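Local coordinates for uncharacterized protein MT2708 (Mycobacterium tuberculosis, PDB 2FGG) that is of unknown function, belongs to the Rv2632c-like family and folds as an antiparallel three-stranded sheet with one long helix, at residues 7-19 / 24-36. Numbering follows the deposited sequence.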
ATOM      1  N   VAL A   7     -21.046   7.990  13.554  1.00 74.81           N
ATOM      2  CA  VAL A   7     -20.694   6.658  13.048  1.00 73.73           C
ATOM      3  C   VAL A   7     -19.418   6.633  12.203  1.00 73.06           C
ATOM      4  O   VAL A   7     -19.329   7.275  11.152  1.00 73.20           O
ATOM      5  CB  VAL A   7     -21.880   5.963  12.317  1.00 73.81           C
ATOM      6  CG1 VAL A   7     -21.445   4.637  11.699  1.00 73.70           C
ATOM      7  CG2 VAL A   7     -23.033   5.725  13.287  1.00 73.60           C
ATOM      8  N   GLY A   8     -18.435   5.884  12.695  1.00 72.03           N
ATOM      9  CA  GLY A   8     -17.208   5.605  11.973  1.00 70.58           C
ATOM     10  C   GLY A   8     -17.109   4.130  11.647  1.00 69.81           C
ATOM     11  O   GLY A   8     -18.004   3.353  11.973  1.00 69.46           O
ATOM     12  N   LYS A   9     -16.015   3.746  10.999  1.00 69.31           N
ATOM     13  CA  LYS A   9     -15.799   2.356  10.595  1.00 69.08           C
ATOM     14  C   LYS A   9     -14.327   1.937  10.661  1.00 68.80           C
ATOM     15  O   LYS A   9     -13.446   2.773  10.829  1.00 68.50           O
ATOM     16  CB  LYS A   9     -16.387   2.085   9.206  1.00 69.21           C
ATOM     17  CG  LYS A   9     -16.180   3.196   8.197  1.00 69.69           C
ATOM     18  CD  LYS A   9     -17.000   2.930   6.959  1.00 70.59           C
ATOM     19  CE  LYS A   9     -17.627   4.200   6.459  1.00 70.74           C
ATOM     20  NZ  LYS A   9     -18.807   3.900   5.617  1.00 71.94           N
ATOM     21  N   THR A  10     -14.085   0.636  10.509  1.00 68.76           N
ATOM     22  CA  THR A  10     -12.796   0.020  10.804  1.00 68.79           C
ATOM     23  C   THR A  10     -12.326  -0.920   9.697  1.00 68.81           C
ATOM     24  O   THR A  10     -13.017  -1.865   9.329  1.00 68.76           O
ATOM     25  CB  THR A  10     -12.859  -0.733  12.162  1.00 68.72           C
ATOM     26  OG1 THR A  10     -12.851   0.218  13.232  1.00 68.77           O
ATOM     27  CG2 THR A  10     -11.686  -1.692  12.343  1.00 69.24           C
ATOM     28  N   CYS A  11     -11.143  -0.641   9.166  1.00 69.27           N
ATOM     29  CA  CYS A  11     -10.490  -1.517   8.200  1.00 69.74           C
ATOM     30  C   CYS A  11      -9.278  -2.143   8.836  1.00 69.57           C
ATOM     31  O   CYS A  11      -8.820  -1.719   9.893  1.00 69.90           O
ATOM     32  CB  CYS A  11      -9.999  -0.742   6.977  1.00 69.44           C
ATOM     33  SG  CYS A  11     -11.256   0.147   6.121  1.00 71.52           S
ATOM     34  N   GLN A  12      -8.762  -3.158   8.164  1.00 69.51           N
ATOM     35  CA  GLN A  12      -7.420  -3.619   8.402  1.00 69.33           C
ATOM     36  C   GLN A  12      -6.720  -3.761   7.076  1.00 68.86           C
ATOM     37  O   GLN A  12      -7.303  -4.238   6.101  1.00 68.90           O
ATOM     38  CB  GLN A  12      -7.424  -4.941   9.146  1.00 69.70           C
ATOM     39  CG  GLN A  12      -7.607  -4.750  10.623  1.00 71.28           C
ATOM     40  CD  GLN A  12      -7.257  -5.977  11.390  1.00 73.34           C
ATOM     41  OE1 GLN A  12      -7.804  -7.053  11.139  1.00 74.41           O
ATOM     42  NE2 GLN A  12      -6.329  -5.839  12.332  1.00 74.31           N
ATOM     43  N   ILE A  13      -5.475  -3.311   7.042  1.00 68.02           N
ATOM     44  CA  ILE A  13      -4.620  -3.518   5.901  1.00 67.39           C
ATOM     45  C   ILE A  13      -3.675  -4.642   6.301  1.00 67.43           C
ATOM     46  O   ILE A  13      -3.001  -4.554   7.325  1.00 67.34           O
ATOM     47  CB  ILE A  13      -3.866  -2.225   5.531  1.00 67.13           C
ATOM     48  CG1 ILE A  13      -4.858  -1.173   5.032  1.00 66.29           C
ATOM     49  CG2 ILE A  13      -2.818  -2.482   4.460  1.00 66.75           C
ATOM     50  CD1 ILE A  13      -4.362   0.225   5.168  1.00 64.26           C
ATOM     51  N   ASP A  14      -3.667  -5.707   5.505  1.00 67.21           N
ATOM     52  CA  ASP A  14      -2.859  -6.891   5.768  1.00 67.28           C
ATOM     53  C   ASP A  14      -1.520  -6.782   5.041  1.00 67.21           C
ATOM     54  O   ASP A  14      -1.476  -6.857   3.814  1.00 67.36           O
ATOM     55  CB  ASP A  14      -3.606  -8.145   5.303  1.00 67.19           C
ATOM     56  CG  ASP A  14      -4.875  -8.424   6.117  1.00 67.93           C
ATOM     57  OD1 ASP A  14      -4.845  -8.326   7.362  1.00 68.21           O
ATOM     58  OD2 ASP A  14      -5.907  -8.770   5.506  1.00 68.99           O
ATOM     59  N   VAL A  15      -0.434  -6.615   5.797  1.00 67.14           N
ATOM     60  CA  VAL A  15       0.908  -6.460   5.213  1.00 66.83           C
ATOM     61  C   VAL A  15       1.701  -7.757   5.281  1.00 66.82           C
ATOM     62  O   VAL A  15       1.783  -8.378   6.333  1.00 66.53           O
ATOM     63  CB  VAL A  15       1.737  -5.342   5.907  1.00 66.88           C
ATOM     64  CG1 VAL A  15       3.050  -5.106   5.162  1.00 66.71           C
ATOM     65  CG2 VAL A  15       0.948  -4.056   5.989  1.00 65.96           C
ATOM     66  N   LEU A  16       2.272  -8.153   4.145  1.00 67.02           N
ATOM     67  CA  LEU A  16       3.197  -9.275   4.068  1.00 67.10           C
ATOM     68  C   LEU A  16       4.568  -8.760   3.648  1.00 67.60           C
ATOM     69  O   LEU A  16       4.674  -8.014   2.685  1.00 67.53           O
ATOM     70  CB  LEU A  16       2.685 -10.309   3.062  1.00 66.86           C
ATOM     71  CG  LEU A  16       3.587 -11.465   2.610  1.00 66.77           C
ATOM     72  CD1 LEU A  16       3.802 -12.490   3.716  1.00 66.07           C
ATOM     73  CD2 LEU A  16       3.010 -12.137   1.380  1.00 66.80           C
ATOM     74  N   ILE A  17       5.609  -9.145   4.385  1.00 68.45           N
ATOM     75  CA  ILE A  17       6.995  -8.832   4.012  1.00 69.26           C
ATOM     76  C   ILE A  17       7.759 -10.117   3.718  1.00 69.88           C
ATOM     77  O   ILE A  17       7.934 -10.945   4.605  1.00 69.96           O
ATOM     78  CB  ILE A  17       7.759  -8.059   5.120  1.00 69.20           C
ATOM     79  CG1 ILE A  17       6.971  -6.842   5.606  1.00 69.12           C
ATOM     80  CG2 ILE A  17       9.143  -7.635   4.634  1.00 69.28           C
ATOM     81  CD1 ILE A  17       6.222  -7.082   6.897  1.00 69.39           C
ATOM     82  N   GLU A  18       8.211 -10.278   2.478  1.00 70.87           N
ATOM     83  CA  GLU A  18       9.020 -11.435   2.095  1.00 71.99           C
ATOM     84  C   GLU A  18      10.417 -10.976   1.730  1.00 72.84           C
ATOM     85  O   GLU A  18      10.581 -10.053   0.934  1.00 72.85           O
ATOM     86  CB  GLU A  18       8.429 -12.161   0.889  1.00 71.96           C
ATOM     87  CG  GLU A  18       6.963 -12.500   0.965  1.00 72.27           C
ATOM     88  CD  GLU A  18       6.473 -13.124  -0.325  1.00 72.85           C
ATOM     89  OE1 GLU A  18       5.974 -12.375  -1.195  1.00 72.75           O
ATOM     90  OE2 GLU A  18       6.611 -14.358  -0.480  1.00 72.84           O
ATOM     91  N   GLU A  19      11.419 -11.636   2.301  1.00 74.06           N
ATOM     92  CA  GLU A  19      12.817 -11.291   2.057  1.00 75.27           C
ATOM     93  C   GLU A  19      13.470 -12.403   1.239  1.00 76.11           C
ATOM     94  O   GLU A  19      13.573 -13.543   1.700  1.00 76.28           O
ATOM     95  CB  GLU A  19      13.538 -11.060   3.385  1.00 75.23           C
ATOM     96  CG  GLU A  19      12.932  -9.928   4.214  1.00 75.25           C
ATOM     97  CD  GLU A  19      12.970 -10.197   5.706  1.00 75.57           C
ATOM     98  OE1 GLU A  19      11.897 -10.145   6.343  1.00 75.43           O
ATOM     99  OE2 GLU A  19      14.067 -10.467   6.242  1.00 75.72           O
ATOM    100  N   THR A  24      13.992  -7.477  -0.536  1.00 72.84           N
ATOM    101  CA  THR A  24      12.792  -7.624   0.278  1.00 71.27           C
ATOM    102  C   THR A  24      11.576  -6.890  -0.313  1.00 70.28           C
ATOM    103  O   THR A  24      11.676  -5.747  -0.755  1.00 70.10           O
ATOM    104  CB  THR A  24      13.065  -7.287   1.781  1.00 71.22           C
ATOM    105  OG1 THR A  24      11.951  -6.590   2.350  1.00 71.06           O
ATOM    106  CG2 THR A  24      14.328  -6.453   1.948  1.00 71.04           C
ATOM    107  N   ARG A  25      10.438  -7.578  -0.331  1.00 69.17           N
ATOM    108  CA  ARG A  25       9.212  -7.062  -0.937  1.00 68.29           C
ATOM    109  C   ARG A  25       8.052  -7.064   0.044  1.00 67.28           C
ATOM    110  O   ARG A  25       7.835  -8.030   0.761  1.00 66.92           O
ATOM    111  CB  ARG A  25       8.824  -7.894  -2.162  1.00 68.65           C
ATOM    112  CG  ARG A  25       7.569  -7.409  -2.881  1.00 69.87           C
ATOM    113  CD  ARG A  25       6.620  -8.564  -3.169  1.00 72.39           C
ATOM    114  NE  ARG A  25       7.042  -9.349  -4.324  1.00 73.96           N
ATOM    115  CZ  ARG A  25       6.692 -10.614  -4.548  1.00 75.24           C
ATOM    116  NH1 ARG A  25       5.913 -11.264  -3.690  1.00 75.64           N
ATOM    117  NH2 ARG A  25       7.138 -11.236  -5.630  1.00 75.41           N
ATOM    118  N   ALA A  26       7.304  -5.971   0.060  1.00 66.39           N
ATOM    119  CA  ALA A  26       6.102  -5.889   0.867  1.00 65.76           C
ATOM    120  C   ALA A  26       4.861  -5.724   0.004  1.00 65.44           C
ATOM    121  O   ALA A  26       4.878  -5.046  -1.024  1.00 65.31           O
ATOM    122  CB  ALA A  26       6.200  -4.770   1.882  1.00 65.32           C
ATOM    123  N   LYS A  27       3.794  -6.384   0.435  1.00 65.17           N
ATOM    124  CA  LYS A  27       2.481  -6.239  -0.151  1.00 64.96           C
ATOM    125  C   LYS A  27       1.531  -5.764   0.944  1.00 65.08           C
ATOM    126  O   LYS A  27       1.492  -6.358   2.022  1.00 65.16           O
ATOM    127  CB  LYS A  27       2.021  -7.566  -0.745  1.00 64.71           C
ATOM    128  CG  LYS A  27       2.743  -7.924  -2.036  1.00 64.69           C
ATOM    129  CD  LYS A  27       2.403  -9.320  -2.515  1.00 63.47           C
ATOM    130  CE  LYS A  27       2.931  -9.533  -3.908  1.00 63.36           C
ATOM    131  NZ  LYS A  27       2.238 -10.668  -4.561  1.00 64.13           N
ATOM    132  N   ALA A  28       0.811  -4.668   0.677  1.00 65.10           N
ATOM    133  CA  ALA A  28      -0.225  -4.146   1.581  1.00 65.10           C
ATOM    134  C   ALA A  28      -1.606  -4.271   0.932  1.00 65.34           C
ATOM    135  O   ALA A  28      -1.919  -3.557  -0.020  1.00 65.55           O
ATOM    136  CB  ALA A  28       0.063  -2.710   1.954  1.00 65.19           C
ATOM    137  N   ARG A  29      -2.422  -5.187   1.452  1.00 65.41           N
ATOM    138  CA  ARG A  29      -3.728  -5.498   0.877  1.00 65.62           C
ATOM    139  C   ARG A  29      -4.867  -4.828   1.632  1.00 65.04           C
ATOM    140  O   ARG A  29      -4.980  -4.961   2.839  1.00 65.10           O
ATOM    141  CB  ARG A  29      -3.949  -7.017   0.829  1.00 65.43           C
ATOM    142  CG  ARG A  29      -5.333  -7.432   0.312  1.00 66.64           C
ATOM    143  CD  ARG A  29      -5.580  -8.934   0.387  1.00 67.06           C
ATOM    144  NE  ARG A  29      -5.173  -9.501   1.673  1.00 70.62           N
ATOM    145  CZ  ARG A  29      -5.213 -10.797   1.981  1.00 71.33           C
ATOM    146  NH1 ARG A  29      -5.654 -11.691   1.099  1.00 71.85           N
ATOM    147  NH2 ARG A  29      -4.812 -11.199   3.181  1.00 71.72           N
ATOM    148  N   LEU A  30      -5.709  -4.113   0.896  1.00 64.82           N
ATOM    149  CA  LEU A  30      -6.911  -3.495   1.444  1.00 64.42           C
ATOM    150  C   LEU A  30      -8.136  -3.924   0.629  1.00 64.63           C
ATOM    151  O   LEU A  30      -8.120  -3.869  -0.604  1.00 64.81           O
ATOM    152  CB  LEU A  30      -6.764  -1.965   1.445  1.00 64.24           C
ATOM    153  CG  LEU A  30      -7.980  -1.075   1.747  1.00 63.80           C
ATOM    154  CD1 LEU A  30      -8.513  -1.279   3.165  1.00 62.25           C
ATOM    155  CD2 LEU A  30      -7.634   0.379   1.515  1.00 63.60           C
ATOM    156  N   SER A  31      -9.184  -4.372   1.314  1.00 64.66           N
ATOM    157  CA  SER A  31     -10.470  -4.617   0.675  1.00 64.75           C
ATOM    158  C   SER A  31     -11.265  -3.329   0.698  1.00 64.80           C
ATOM    159  O   SER A  31     -11.592  -2.819   1.770  1.00 64.62           O
ATOM    160  CB  SER A  31     -11.240  -5.719   1.396  1.00 64.82           C
ATOM    161  OG  SER A  31     -10.742  -6.996   1.049  1.00 65.56           O
ATOM    162  N   TRP A  32     -11.563  -2.796  -0.483  1.00 65.22           N
ATOM    163  CA  TRP A  32     -12.217  -1.487  -0.584  1.00 65.80           C
ATOM    164  C   TRP A  32     -13.154  -1.360  -1.783  1.00 66.39           C
ATOM    165  O   TRP A  32     -12.782  -1.681  -2.912  1.00 66.50           O
ATOM    166  CB  TRP A  32     -11.184  -0.351  -0.596  1.00 65.41           C
ATOM    167  CG  TRP A  32     -11.814   0.998  -0.498  1.00 64.91           C
ATOM    168  CD1 TRP A  32     -11.993   1.895  -1.510  1.00 64.63           C
ATOM    169  CD2 TRP A  32     -12.381   1.594   0.673  1.00 64.84           C
ATOM    170  NE1 TRP A  32     -12.628   3.017  -1.040  1.00 64.49           N
ATOM    171  CE2 TRP A  32     -12.880   2.859   0.296  1.00 64.68           C
ATOM    172  CE3 TRP A  32     -12.517   1.180   2.006  1.00 64.53           C
ATOM    173  CZ2 TRP A  32     -13.505   3.721   1.208  1.00 64.78           C
ATOM    174  CZ3 TRP A  32     -13.143   2.036   2.910  1.00 64.62           C
ATOM    175  CH2 TRP A  32     -13.625   3.291   2.505  1.00 64.81           C
ATOM    176  N   ALA A  33     -14.368  -0.879  -1.515  1.00 67.13           N
ATOM    177  CA  ALA A  33     -15.396  -0.683  -2.530  1.00 67.71           C
ATOM    178  C   ALA A  33     -15.549  -1.925  -3.399  1.00 68.34           C
ATOM    179  O   ALA A  33     -15.642  -1.832  -4.622  1.00 68.65           O
ATOM    180  CB  ALA A  33     -15.084   0.548  -3.379  1.00 67.66           C
ATOM    181  N   GLY A  34     -15.558  -3.089  -2.757  1.00 68.92           N
ATOM    182  CA  GLY A  34     -15.717  -4.357  -3.466  1.00 69.75           C
ATOM    183  C   GLY A  34     -14.543  -4.790  -4.332  1.00 70.12           C
ATOM    184  O   GLY A  34     -14.697  -5.634  -5.221  1.00 70.14           O
ATOM    185  N   ARG A  35     -13.369  -4.223  -4.074  1.00 70.47           N
ATOM    186  CA  ARG A  35     -12.162  -4.639  -4.778  1.00 71.11           C
ATOM    187  C   ARG A  35     -10.998  -4.907  -3.820  1.00 70.86           C
ATOM    188  O   ARG A  35     -10.919  -4.332  -2.733  1.00 70.70           O
ATOM    189  CB  ARG A  35     -11.791  -3.634  -5.882  1.00 71.01           C
ATOM    190  CG  ARG A  35     -11.164  -2.337  -5.394  1.00 72.23           C
ATOM    191  CD  ARG A  35     -11.239  -1.220  -6.433  1.00 72.33           C
ATOM    192  NE  ARG A  35     -12.553  -0.580  -6.426  1.00 74.99           N
ATOM    193  CZ  ARG A  35     -12.938   0.371  -7.273  1.00 75.67           C
ATOM    194  NH1 ARG A  35     -12.099   0.808  -8.210  1.00 76.24           N
ATOM    195  NH2 ARG A  35     -14.165   0.883  -7.185  1.00 74.87           N
ATOM    196  N   GLN A  36     -10.123  -5.818  -4.229  1.00 71.11           N
ATOM    197  CA  GLN A  36      -8.913  -6.132  -3.491  1.00 71.22           C
ATOM    198  C   GLN A  36      -7.842  -5.210  -4.004  1.00 71.12           C
ATOM    199  O   GLN A  36      -7.443  -5.295  -5.158  1.00 71.16           O
ATOM    200  CB  GLN A  36      -8.482  -7.583  -3.731  1.00 71.34           C
ATOM    201  CG  GLN A  36      -9.540  -8.623  -3.415  1.00 72.67           C
ATOM    202  CD  GLN A  36      -9.979  -8.588  -1.962  1.00 74.42           C
ATOM    203  OE1 GLN A  36      -9.163  -8.400  -1.058  1.00 75.32           O
ATOM    204  NE2 GLN A  36     -11.275  -8.769  -1.732  1.00 75.37           N
TER
HETATM  205  O   HOH W   1      -8.685  -5.008   4.186  1.00 62.22           O
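Glu18 and Arg25 pair near the turn end of a beta hairpin. Their backbones exchange two hydrogen bonds, Arg25 N to Glu18 O being 2.8 Å and nearly straight at 173°. Their side chains run alongside each other on the same face, and Glu18 OE1 reaches Arg25 NH1 at 2.7 Å in a salt bridge. The arginine gets there by bends at chi2 and chi3, while the glutamate stays extended beyond CG. The two charged planes are turned 61° apart, and the contact runs through one oxygen and one nitrogen. Leu16 with Lys27 and Asp14 with Arg29 repeat the double backbone bonding.

The face of Val15, Ile17, Ala26 and Ala28 is largely apolar and tighter, though Thr24 and Glu19 share it near the turn. Ala26 and Ala28 are buried there, and Ala26 also touches Ala60 of helix 54-83. Ile13 lays CG2 on Ala28 CB at 3.8 Å; CG1, anti to the carbonyl carbon (chi1 -67°), meets Leu30 CD1 instead. Beside Ile17, Thr24 points the same way, with OG1 3.8 Å from CG2 of the isoleucine.

Toward residues 7-12 the pairing loosens. A water donates to Gln12 O and accepts from Ser31 N, where continued pairing would probably have placed a direct bond. Cys11 SG sits obliquely beside Trp32, 4.2 Å from CZ3. The Asp14 OD2 to Arg29 NH2 salt bridge is long, 3.5 Å, between two exposed residues.

Strand 35-43 makes 24-32 central. The chemistry implies a two-faced hairpin: mostly apolar toward the helix, charged pairs with Leu16 and Lys27 opposite.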